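Local coordinates for protein tryptophan synthase alpha-subunit (Pyrococcus furiosus, PDB 1GEQ) that catalyses the aldol cleavage of indoleglycerol phosphate to indole and glyceraldehyde 3-phosphate, the alpha-subunit reaction in the last step of tryptophan biosynthesis, at residues A[19-24]-A[69-74]; A[136-141]-A[150-155]; A[28-33]-A[237-242]. All blocks are in the same frame, centred on the assembly; numbering follows the deposited sequence.

Contact 1. Residues A[19-24]-A[69-74]; sequences QSTLNF and FWIVKE
Thr21 OG1 is held twice, by the backbone N of Gly14 and the carbonyl O of Asp17, and this double grip fixes the threonine with its methyl turned to Ile71: CG2 lies 3.6 Å from Ile71 CD1. One short side chain thus serves two purposes, its hydroxyl tied back to the preceding loop and its methyl spent on the neighbouring helix. Leu22 makes the broadest contact on this side. Its CD2 meets Glu74 CB at 3.5 Å and reaches Trp70 CH2 at 3.8 Å, while CD1 rests 3.8 Å from Ile71 O, a contact of methyl with carbonyl rather than a bond. Trp70 has CG anti to the backbone N (chi1 174°), which swings the indole across toward the facing helix and presents the CH2 corner of its six-membered ring. Gln19 NE2 comes to 3.4 Å from that same CH2 on an oblique line, the amide and ring planes being 78° apart. From within its own helix Glu74 lays CG over one indole face, and Ile71 CG1 meets the ring edge in plane; Lys18 adds a cation-pi contact. Replacing Leu22 with an alanine would probably open a gap between the helices and deprive Glu74 CB and the Trp70 corner of their methyl partner. The segments 19-24 and 69-74 run roughly parallel, crossing at -35° with axes 9.7 Å apart, as two outer helices of the TIM barrel. Inward, Thr21 and Ile71 both lean on Leu37 of strand 35-38; along the ring, Phe69 packs against helix 97-107 and Phe24 against helix 235-246.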
loop_
_atom_site.group_PDB
_atom_site.type_symbol
_atom_site.label_atom_id
_atom_site.label_comp_id
_atom_site.label_asym_id
_atom_site.label_seq_id
_atom_site.Cartn_x
_atom_site.Cartn_y
_atom_site.Cartn_z
ATOM N N GLN A 19 -14.925 11.154 1.993
ATOM C CA GLN A 19 -15.434 11.035 3.353
ATOM C C GLN A 19 -15.548 9.574 3.778
ATOM O O GLN A 19 -15.245 9.221 4.918
ATOM C CB GLN A 19 -16.800 11.713 3.479
ATOM C CG GLN A 19 -17.306 11.772 4.908
ATOM C CD GLN A 19 -16.412 12.621 5.799
ATOM O OE1 GLN A 19 -16.025 12.205 6.895
ATOM N NE2 GLN A 19 -16.081 13.821 5.332
ATOM N N SER A 20 -15.990 8.720 2.862
ATOM C CA SER A 20 -16.119 7.309 3.184
ATOM C C SER A 20 -14.737 6.712 3.442
ATOM O O SER A 20 -14.569 5.918 4.360
ATOM C CB SER A 20 -16.824 6.566 2.045
ATOM O OG SER A 20 -18.176 7.001 1.929
ATOM N N THR A 21 -13.754 7.109 2.635
ATOM C CA THR A 21 -12.392 6.614 2.793
ATOM C C THR A 21 -11.932 6.874 4.222
ATOM O O THR A 21 -11.444 5.972 4.896
ATOM C CB THR A 21 -11.414 7.307 1.817
ATOM O OG1 THR A 21 -11.832 7.073 0.467
ATOM C CG2 THR A 21 -10.001 6.752 1.997
ATOM N N LEU A 22 -12.085 8.115 4.677
ATOM C CA LEU A 22 -11.703 8.486 6.037
ATOM C C LEU A 22 -12.433 7.597 7.041
ATOM O O LEU A 22 -11.822 7.064 7.969
ATOM C CB LEU A 22 -12.029 9.963 6.299
ATOM C CG LEU A 22 -11.717 10.521 7.694
ATOM C CD1 LEU A 22 -10.257 10.244 8.053
ATOM C CD2 LEU A 22 -12.005 12.021 7.720
ATOM N N ASN A 23 -13.742 7.433 6.853
ATOM C CA ASN A 23 -14.537 6.594 7.737
ATOM C C ASN A 23 -14.001 5.165 7.771
ATOM O O ASN A 23 -13.965 4.530 8.828
ATOM C CB ASN A 23 -16.002 6.567 7.286
ATOM C CG ASN A 23 -16.735 7.857 7.593
ATOM O OD1 ASN A 23 -16.211 8.740 8.275
ATOM N ND2 ASN A 23 -17.961 7.968 7.099
ATOM N N PHE A 24 -13.596 4.651 6.614
ATOM C CA PHE A 24 -13.066 3.293 6.558
ATOM C C PHE A 24 -11.762 3.208 7.344
ATOM O O PHE A 24 -11.561 2.269 8.108
ATOM C CB PHE A 24 -12.810 2.857 5.106
ATOM C CG PHE A 24 -14.046 2.842 4.234
ATOM C CD1 PHE A 24 -15.309 2.608 4.781
ATOM C CD2 PHE A 24 -13.939 3.005 2.855
ATOM C CE1 PHE A 24 -16.443 2.533 3.964
ATOM C CE2 PHE A 24 -15.064 2.931 2.032
ATOM C CZ PHE A 24 -16.321 2.697 2.588
ATOM N N PHE A 69 -4.509 14.219 0.364
ATOM C CA PHE A 69 -3.839 14.878 1.473
ATOM C C PHE A 69 -4.832 15.278 2.556
ATOM O O PHE A 69 -4.479 15.350 3.728
ATOM C CB PHE A 69 -3.067 16.109 0.979
ATOM C CG PHE A 69 -1.976 15.788 -0.011
ATOM C CD1 PHE A 69 -1.043 14.786 0.259
ATOM C CD2 PHE A 69 -1.867 16.499 -1.207
ATOM C CE1 PHE A 69 -0.017 14.497 -0.647
ATOM C CE2 PHE A 69 -0.847 16.219 -2.117
ATOM C CZ PHE A 69 0.081 15.215 -1.837
ATOM N N TRP A 70 -6.076 15.533 2.162
ATOM C CA TRP A 70 -7.124 15.911 3.107
ATOM C C TRP A 70 -7.442 14.712 3.994
ATOM O O TRP A 70 -7.580 14.840 5.207
ATOM C CB TRP A 70 -8.389 16.332 2.352
ATOM C CG TRP A 70 -9.573 16.595 3.248
ATOM C CD1 TRP A 70 -9.906 17.779 3.843
ATOM C CD2 TRP A 70 -10.560 15.647 3.673
ATOM N NE1 TRP A 70 -11.036 17.628 4.610
ATOM C CE2 TRP A 70 -11.457 16.321 4.524
ATOM C CE3 TRP A 70 -10.766 14.281 3.415
ATOM C CZ2 TRP A 70 -12.553 15.688 5.123
ATOM C CZ3 TRP A 70 -11.853 13.647 4.010
ATOM C CH2 TRP A 70 -12.730 14.350 4.857
ATOM N N ILE A 71 -7.572 13.549 3.363
ATOM C CA ILE A 71 -7.874 12.310 4.071
ATOM C C ILE A 71 -6.839 12.031 5.153
ATOM O O ILE A 71 -7.188 11.771 6.304
ATOM C CB ILE A 71 -7.921 11.117 3.084
ATOM C CG1 ILE A 71 -9.145 11.253 2.171
ATOM C CG2 ILE A 71 -7.964 9.803 3.845
ATOM C CD1 ILE A 71 -9.232 10.196 1.082
ATOM N N VAL A 72 -5.566 12.092 4.777
ATOM C CA VAL A 72 -4.477 11.845 5.713
ATOM C C VAL A 72 -4.452 12.886 6.826
ATOM O O VAL A 72 -4.265 12.551 7.996
ATOM C CB VAL A 72 -3.107 11.855 4.994
ATOM C CG1 VAL A 72 -1.980 11.758 6.017
ATOM C CG2 VAL A 72 -3.030 10.696 4.010
ATOM N N LYS A 73 -4.631 14.149 6.459
ATOM C CA LYS A 73 -4.622 15.218 7.445
ATOM C C LYS A 73 -5.693 14.953 8.497
ATOM O O LYS A 73 -5.420 14.989 9.695
ATOM C CB LYS A 73 -4.885 16.559 6.767
ATOM C CG LYS A 73 -4.492 17.752 7.605
ATOM C CD LYS A 73 -5.165 19.020 7.109
ATOM C CE LYS A 73 -6.667 18.973 7.355
ATOM N NZ LYS A 73 -7.452 19.082 6.095
ATOM N N GLU A 74 -6.914 14.678 8.045
ATOM C CA GLU A 74 -8.020 14.403 8.954
ATOM C C GLU A 74 -7.771 13.166 9.796
ATOM O O GLU A 74 -8.102 13.132 10.981
ATOM C CB GLU A 74 -9.320 14.233 8.170
ATOM C CG GLU A 74 -9.921 15.552 7.751
ATOM C CD GLU A 74 -10.352 16.373 8.950
ATOM O OE1 GLU A 74 -10.112 17.596 8.946
ATOM O OE2 GLU A 74 -10.927 15.788 9.893
#

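Contact 2. Residues A[136-141]-A[150-155]; sequences TVFLAA and KVIDDM
Thr136 has its OG1 between the backbone N and the carbonyl carbon (chi1 57°), a setting that points the hydroxyl at Met155 O, while a bend at the last torsion of Met155 folds CE over one face of the Phe138 ring. The hydroxyl donates to Met155 O at 3.0 Å, in the carbonyl plane and on a lone pair, with a C=O...OG1 angle of 134°; a carbonyl in the final turn of the helix thereby gains a side-chain partner from the strand. Strand 135-140 and helix 146-155 are the first two elements of a beta-alpha-beta unit of the TIM barrel that continues into strand 159-163, and within it the segments 136-141 and 150-155 run nearly antiparallel, their axes 8.5 Å apart. Phe138 carries most of the strand's side of the packing. Its CB touches Ile152 CG2 at 3.5 Å, and its CE1 lies 4.0 Å from Met155 CB. The sulfur completes a Met-aromatic contact, SD standing 5.4 Å from the centroid of the Phe138 ring and 30° off the normal. Both Phe138 and Met155 also touch Thr126 of helix 122-132. Further up the strand, Ile152 CD1 lies 3.8 Å from Leu139 O and brushes the methyl of Ala140.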
loop_
_atom_site.group_PDB
_atom_site.type_symbol
_atom_site.label_atom_id
_atom_site.label_comp_id
_atom_site.label_asym_id
_atom_site.label_seq_id
_atom_site.Cartn_x
_atom_site.Cartn_y
_atom_site.Cartn_z
ATOM N N THR A 136 11.013 5.512 1.904
ATOM C CA THR A 136 10.748 4.895 0.616
ATOM C C THR A 136 10.314 3.442 0.707
ATOM O O THR A 136 10.816 2.675 1.529
ATOM C CB THR A 136 11.993 4.955 -0.297
ATOM O OG1 THR A 136 13.091 4.313 0.362
ATOM C CG2 THR A 136 12.365 6.407 -0.613
ATOM N N VAL A 137 9.362 3.085 -0.145
ATOM C CA VAL A 137 8.865 1.721 -0.236
ATOM C C VAL A 137 9.010 1.352 -1.711
ATOM O O VAL A 137 8.558 2.092 -2.584
ATOM C CB VAL A 137 7.376 1.627 0.154
ATOM C CG1 VAL A 137 6.883 0.185 0.019
ATOM C CG2 VAL A 137 7.181 2.120 1.557
ATOM N N PHE A 138 9.665 0.228 -1.988
ATOM C CA PHE A 138 9.841 -0.238 -3.358
ATOM C C PHE A 138 9.223 -1.616 -3.490
ATOM O O PHE A 138 9.206 -2.392 -2.537
ATOM C CB PHE A 138 11.318 -0.311 -3.739
ATOM C CG PHE A 138 11.953 1.028 -3.926
ATOM C CD1 PHE A 138 12.667 1.623 -2.893
ATOM C CD2 PHE A 138 11.826 1.705 -5.137
ATOM C CE1 PHE A 138 13.253 2.874 -3.061
ATOM C CE2 PHE A 138 12.412 2.966 -5.318
ATOM C CZ PHE A 138 13.127 3.549 -4.274
ATOM N N LEU A 139 8.726 -1.924 -4.678
ATOM C CA LEU A 139 8.111 -3.221 -4.869
ATOM C C LEU A 139 8.967 -4.177 -5.681
ATOM O O LEU A 139 9.878 -3.773 -6.405
ATOM C CB LEU A 139 6.724 -3.056 -5.505
ATOM C CG LEU A 139 6.557 -2.804 -6.996
ATOM C CD1 LEU A 139 6.715 -4.114 -7.750
ATOM C CD2 LEU A 139 5.165 -2.218 -7.254
ATOM N N ALA A 140 8.685 -5.460 -5.511
ATOM C CA ALA A 140 9.398 -6.506 -6.221
ATOM C C ALA A 140 8.351 -7.551 -6.560
ATOM O O ALA A 140 7.485 -7.863 -5.745
ATOM C CB ALA A 140 10.505 -7.107 -5.332
ATOM N N ALA A 141 8.420 -8.059 -7.789
ATOM C CA ALA A 141 7.488 -9.067 -8.273
ATOM C C ALA A 141 8.262 -10.373 -8.377
ATOM O O ALA A 141 9.477 -10.391 -8.185
ATOM C CB ALA A 141 6.945 -8.659 -9.649
ATOM N N LYS A 150 18.570 -7.040 -3.897
ATOM C CA LYS A 150 19.586 -6.447 -3.036
ATOM C C LYS A 150 19.668 -4.943 -3.263
ATOM O O LYS A 150 19.748 -4.166 -2.309
ATOM C CB LYS A 150 20.956 -7.062 -3.316
ATOM C CG LYS A 150 20.992 -8.564 -3.252
ATOM C CD LYS A 150 22.403 -9.073 -3.457
ATOM C CE LYS A 150 22.378 -10.435 -4.122
ATOM N NZ LYS A 150 21.504 -11.398 -3.393
ATOM N N VAL A 151 19.659 -4.535 -4.526
ATOM C CA VAL A 151 19.727 -3.114 -4.848
ATOM C C VAL A 151 18.520 -2.397 -4.270
ATOM O O VAL A 151 18.644 -1.341 -3.643
ATOM C CB VAL A 151 19.775 -2.887 -6.374
ATOM C CG1 VAL A 151 19.687 -1.400 -6.682
ATOM C CG2 VAL A 151 21.069 -3.474 -6.938
ATOM N N ILE A 152 17.345 -2.975 -4.483
ATOM C CA ILE A 152 16.110 -2.395 -3.964
ATOM C C ILE A 152 16.179 -2.267 -2.445
ATOM O O ILE A 152 15.813 -1.231 -1.891
ATOM C CB ILE A 152 14.895 -3.267 -4.342
ATOM C CG1 ILE A 152 14.609 -3.100 -5.833
ATOM C CG2 ILE A 152 13.676 -2.879 -3.513
ATOM C CD1 ILE A 152 13.702 -4.175 -6.394
ATOM N N ASP A 153 16.628 -3.323 -1.771
ATOM C CA ASP A 153 16.740 -3.295 -0.317
ATOM C C ASP A 153 17.658 -2.158 0.148
ATOM O O ASP A 153 17.380 -1.510 1.156
ATOM C CB ASP A 153 17.267 -4.638 0.215
ATOM C CG ASP A 153 17.239 -4.715 1.745
ATOM O OD1 ASP A 153 18.303 -4.955 2.357
ATOM O OD2 ASP A 153 16.150 -4.533 2.327
ATOM N N ASP A 154 18.746 -1.914 -0.583
ATOM C CA ASP A 154 19.681 -0.849 -0.208
ATOM C C ASP A 154 19.104 0.559 -0.362
ATOM O O ASP A 154 19.527 1.478 0.333
ATOM C CB ASP A 154 20.976 -0.927 -1.022
ATOM C CG ASP A 154 21.838 -2.123 -0.651
ATOM O OD1 ASP A 154 21.734 -2.615 0.492
ATOM O OD2 ASP A 154 22.631 -2.560 -1.505
ATOM N N MET A 155 18.150 0.737 -1.267
ATOM C CA MET A 155 17.557 2.056 -1.460
ATOM C C MET A 155 16.316 2.240 -0.589
ATOM O O MET A 155 15.802 3.347 -0.457
ATOM C CB MET A 155 17.154 2.260 -2.924
ATOM C CG MET A 155 18.282 2.166 -3.923
ATOM S SD MET A 155 17.693 2.652 -5.553
ATOM C CE MET A 155 16.515 1.333 -5.910
#

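Contact 3. Residues A[28-33]-A[237-242]; sequences LDEYAG and FLKKKV
Leu28 CD2 and Val242 CG2, 3.6 Å apart, form the apolar centre where the first and last parts of the TIM barrel meet: the end of helix 18-28 with the loop leading to strand 35-38 on one side, helix 235-246 on the other. Because the barrel closes by bringing its first strand beside its last, the segments 28-33 and 237-242, more than two hundred residues apart in sequence, are neighbours on its outside. Leu28 CD2 also lies 4.0 Å from Leu238 CB, so one methyl sits against two successive turns of the helix. Val242 works as a fork. Its chi1 of 172° places CG2 against Leu28 and CG1 against Tyr31, with Val242 CG1 3.6 Å from Tyr31 CB. Beneath this layer is the barrel wall, Leu28 resting on Pro9 and Val242 on Leu7 of strand 6-12. Outward from Val242, the Tyr31 ring runs across Lys239 at about a right angle, and Glu30 CG sits over one ring face near its rim, 3.7 Å above the plane. Lys239 turns at its third torsion (71°), bringing its amino group round to the phenol end. There the chemistry becomes polar but loose: Glu30 OE1 and Lys239 NZ are 4.5 Å apart, opposite charges too distant for a salt bridge. The firm polar bond of Tyr31 is made to Glu243 OE2, one residue beyond the segment, while Lys239 NZ stands 3.8 Å from Tyr31 OH.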
loop_
_atom_site.group_PDB
_atom_site.type_symbol
_atom_site.label_atom_id
_atom_site.label_comp_id
_atom_site.label_asym_id
_atom_site.label_seq_id
_atom_site.Cartn_x
_atom_site.Cartn_y
_atom_site.Cartn_z
ATOM N N LEU A 28 -10.820 0.757 10.610
ATOM C CA LEU A 28 -9.826 -0.316 10.538
ATOM C C LEU A 28 -8.552 -0.039 11.334
ATOM O O LEU A 28 -7.738 -0.943 11.553
ATOM C CB LEU A 28 -9.435 -0.579 9.080
ATOM C CG LEU A 28 -10.531 -1.046 8.117
ATOM C CD1 LEU A 28 -9.970 -1.146 6.701
ATOM C CD2 LEU A 28 -11.074 -2.386 8.578
ATOM N N ASP A 29 -8.379 1.201 11.767
ATOM C CA ASP A 29 -7.181 1.582 12.501
ATOM C C ASP A 29 -6.791 0.678 13.676
ATOM O O ASP A 29 -5.622 0.341 13.826
ATOM C CB ASP A 29 -7.306 3.017 13.003
ATOM C CG ASP A 29 -5.967 3.607 13.405
ATOM O OD1 ASP A 29 -5.936 4.477 14.296
ATOM O OD2 ASP A 29 -4.943 3.196 12.817
ATOM N N GLU A 30 -7.757 0.275 14.498
ATOM C CA GLU A 30 -7.434 -0.566 15.651
ATOM C C GLU A 30 -6.879 -1.945 15.301
ATOM O O GLU A 30 -6.360 -2.636 16.174
ATOM C CB GLU A 30 -8.650 -0.740 16.566
ATOM C CG GLU A 30 -9.830 -1.435 15.926
ATOM C CD GLU A 30 -10.871 -1.860 16.951
ATOM O OE1 GLU A 30 -12.077 -1.637 16.712
ATOM O OE2 GLU A 30 -10.478 -2.425 17.993
ATOM N N TYR A 31 -6.980 -2.348 14.040
ATOM C CA TYR A 31 -6.466 -3.655 13.640
ATOM C C TYR A 31 -5.211 -3.529 12.782
ATOM O O TYR A 31 -4.514 -4.516 12.554
ATOM C CB TYR A 31 -7.490 -4.439 12.807
ATOM C CG TYR A 31 -8.883 -4.542 13.369
ATOM C CD1 TYR A 31 -9.901 -3.712 12.908
ATOM C CD2 TYR A 31 -9.201 -5.515 14.317
ATOM C CE1 TYR A 31 -11.210 -3.853 13.367
ATOM C CE2 TYR A 31 -10.507 -5.663 14.787
ATOM C CZ TYR A 31 -11.504 -4.827 14.304
ATOM O OH TYR A 31 -12.800 -4.976 14.745
ATOM N N ALA A 32 -4.924 -2.317 12.321
ATOM C CA ALA A 32 -3.794 -2.074 11.427
ATOM C C ALA A 32 -2.441 -1.749 12.051
ATOM O O ALA A 32 -2.356 -1.021 13.040
ATOM C CB ALA A 32 -4.171 -0.972 10.451
ATOM N N GLY A 33 -1.387 -2.285 11.439
ATOM C CA GLY A 33 -0.029 -2.027 11.895
ATOM C C GLY A 33 0.488 -0.881 11.043
ATOM O O GLY A 33 1.404 -0.161 11.420
ATOM N N PHE A 237 -18.754 -4.325 7.341
ATOM C CA PHE A 237 -18.303 -5.536 6.680
ATOM C C PHE A 237 -16.779 -5.581 6.566
ATOM O O PHE A 237 -16.189 -6.657 6.536
ATOM C CB PHE A 237 -18.960 -5.676 5.304
ATOM C CG PHE A 237 -20.472 -5.642 5.352
ATOM C CD1 PHE A 237 -21.161 -4.449 5.149
ATOM C CD2 PHE A 237 -21.197 -6.792 5.653
ATOM C CE1 PHE A 237 -22.552 -4.405 5.243
ATOM C CE2 PHE A 237 -22.592 -6.756 5.749
ATOM C CZ PHE A 237 -23.267 -5.560 5.545
ATOM N N LEU A 238 -16.146 -4.415 6.497
ATOM C CA LEU A 238 -14.688 -4.349 6.422
ATOM C C LEU A 238 -14.094 -4.842 7.744
ATOM O O LEU A 238 -13.149 -5.630 7.752
ATOM C CB LEU A 238 -14.230 -2.909 6.146
ATOM C CG LEU A 238 -14.578 -2.320 4.772
ATOM C CD1 LEU A 238 -14.210 -0.837 4.725
ATOM C CD2 LEU A 238 -13.855 -3.100 3.679
ATOM N N LYS A 239 -14.662 -4.392 8.859
ATOM C CA LYS A 239 -14.180 -4.803 10.173
ATOM C C LYS A 239 -14.343 -6.310 10.335
ATOM O O LYS A 239 -13.445 -6.992 10.828
ATOM C CB LYS A 239 -14.953 -4.064 11.275
ATOM C CG LYS A 239 -14.954 -2.547 11.120
ATOM C CD LYS A 239 -15.759 -1.843 12.218
ATOM C CE LYS A 239 -15.060 -1.923 13.573
ATOM N NZ LYS A 239 -15.851 -2.710 14.566
ATOM N N LYS A 240 -15.486 -6.833 9.907
ATOM C CA LYS A 240 -15.748 -8.261 10.018
ATOM C C LYS A 240 -14.769 -9.083 9.186
ATOM O O LYS A 240 -14.353 -10.163 9.597
ATOM C CB LYS A 240 -17.189 -8.568 9.604
ATOM C CG LYS A 240 -18.197 -8.216 10.685
ATOM C CD LYS A 240 -18.132 -9.218 11.823
ATOM C CE LYS A 240 -18.904 -10.482 11.465
ATOM N NZ LYS A 240 -18.379 -11.691 12.168
ATOM N N LYS A 241 -14.390 -8.567 8.022
ATOM C CA LYS A 241 -13.452 -9.284 7.169
ATOM C C LYS A 241 -12.043 -9.275 7.778
ATOM O O LYS A 241 -11.353 -10.294 7.768
ATOM C CB LYS A 241 -13.447 -8.673 5.761
ATOM C CG LYS A 241 -12.376 -9.225 4.839
ATOM C CD LYS A 241 -12.275 -10.748 4.871
ATOM C CE LYS A 241 -13.127 -11.430 3.817
ATOM N NZ LYS A 241 -12.609 -12.813 3.552
ATOM N N VAL A 242 -11.612 -8.128 8.295
ATOM C CA VAL A 242 -10.293 -8.042 8.914
ATOM C C VAL A 242 -10.292 -8.937 10.151
ATOM O O VAL A 242 -9.312 -9.624 10.436
ATOM C CB VAL A 242 -9.946 -6.584 9.321
ATOM C CG1 VAL A 242 -8.655 -6.552 10.128
ATOM C CG2 VAL A 242 -9.803 -5.722 8.074
#

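In the fold
All three contacts are partly buried and lie in one barrel; contacts 1 and 3 lie among its outer elements, contact 2 between the wall and the outer layer. Contact 1 uses the first part of helix 18-28, contact 3 its last residue and the loop after it; they face helices 65-76 and 235-246. They touch directly, Phe24 CD1 meeting Leu238 CD1 at 3.6 Å. Contact 2, across the chain's centre, joins a barrel strand to the helix that follows it, and it alone has a hydrogen bond between its segments. The other two rely on apolar packing, with polar or charged side chains beside it: Gln19 and Glu74 in contact 1, Glu30 and Lys239 in contact 3.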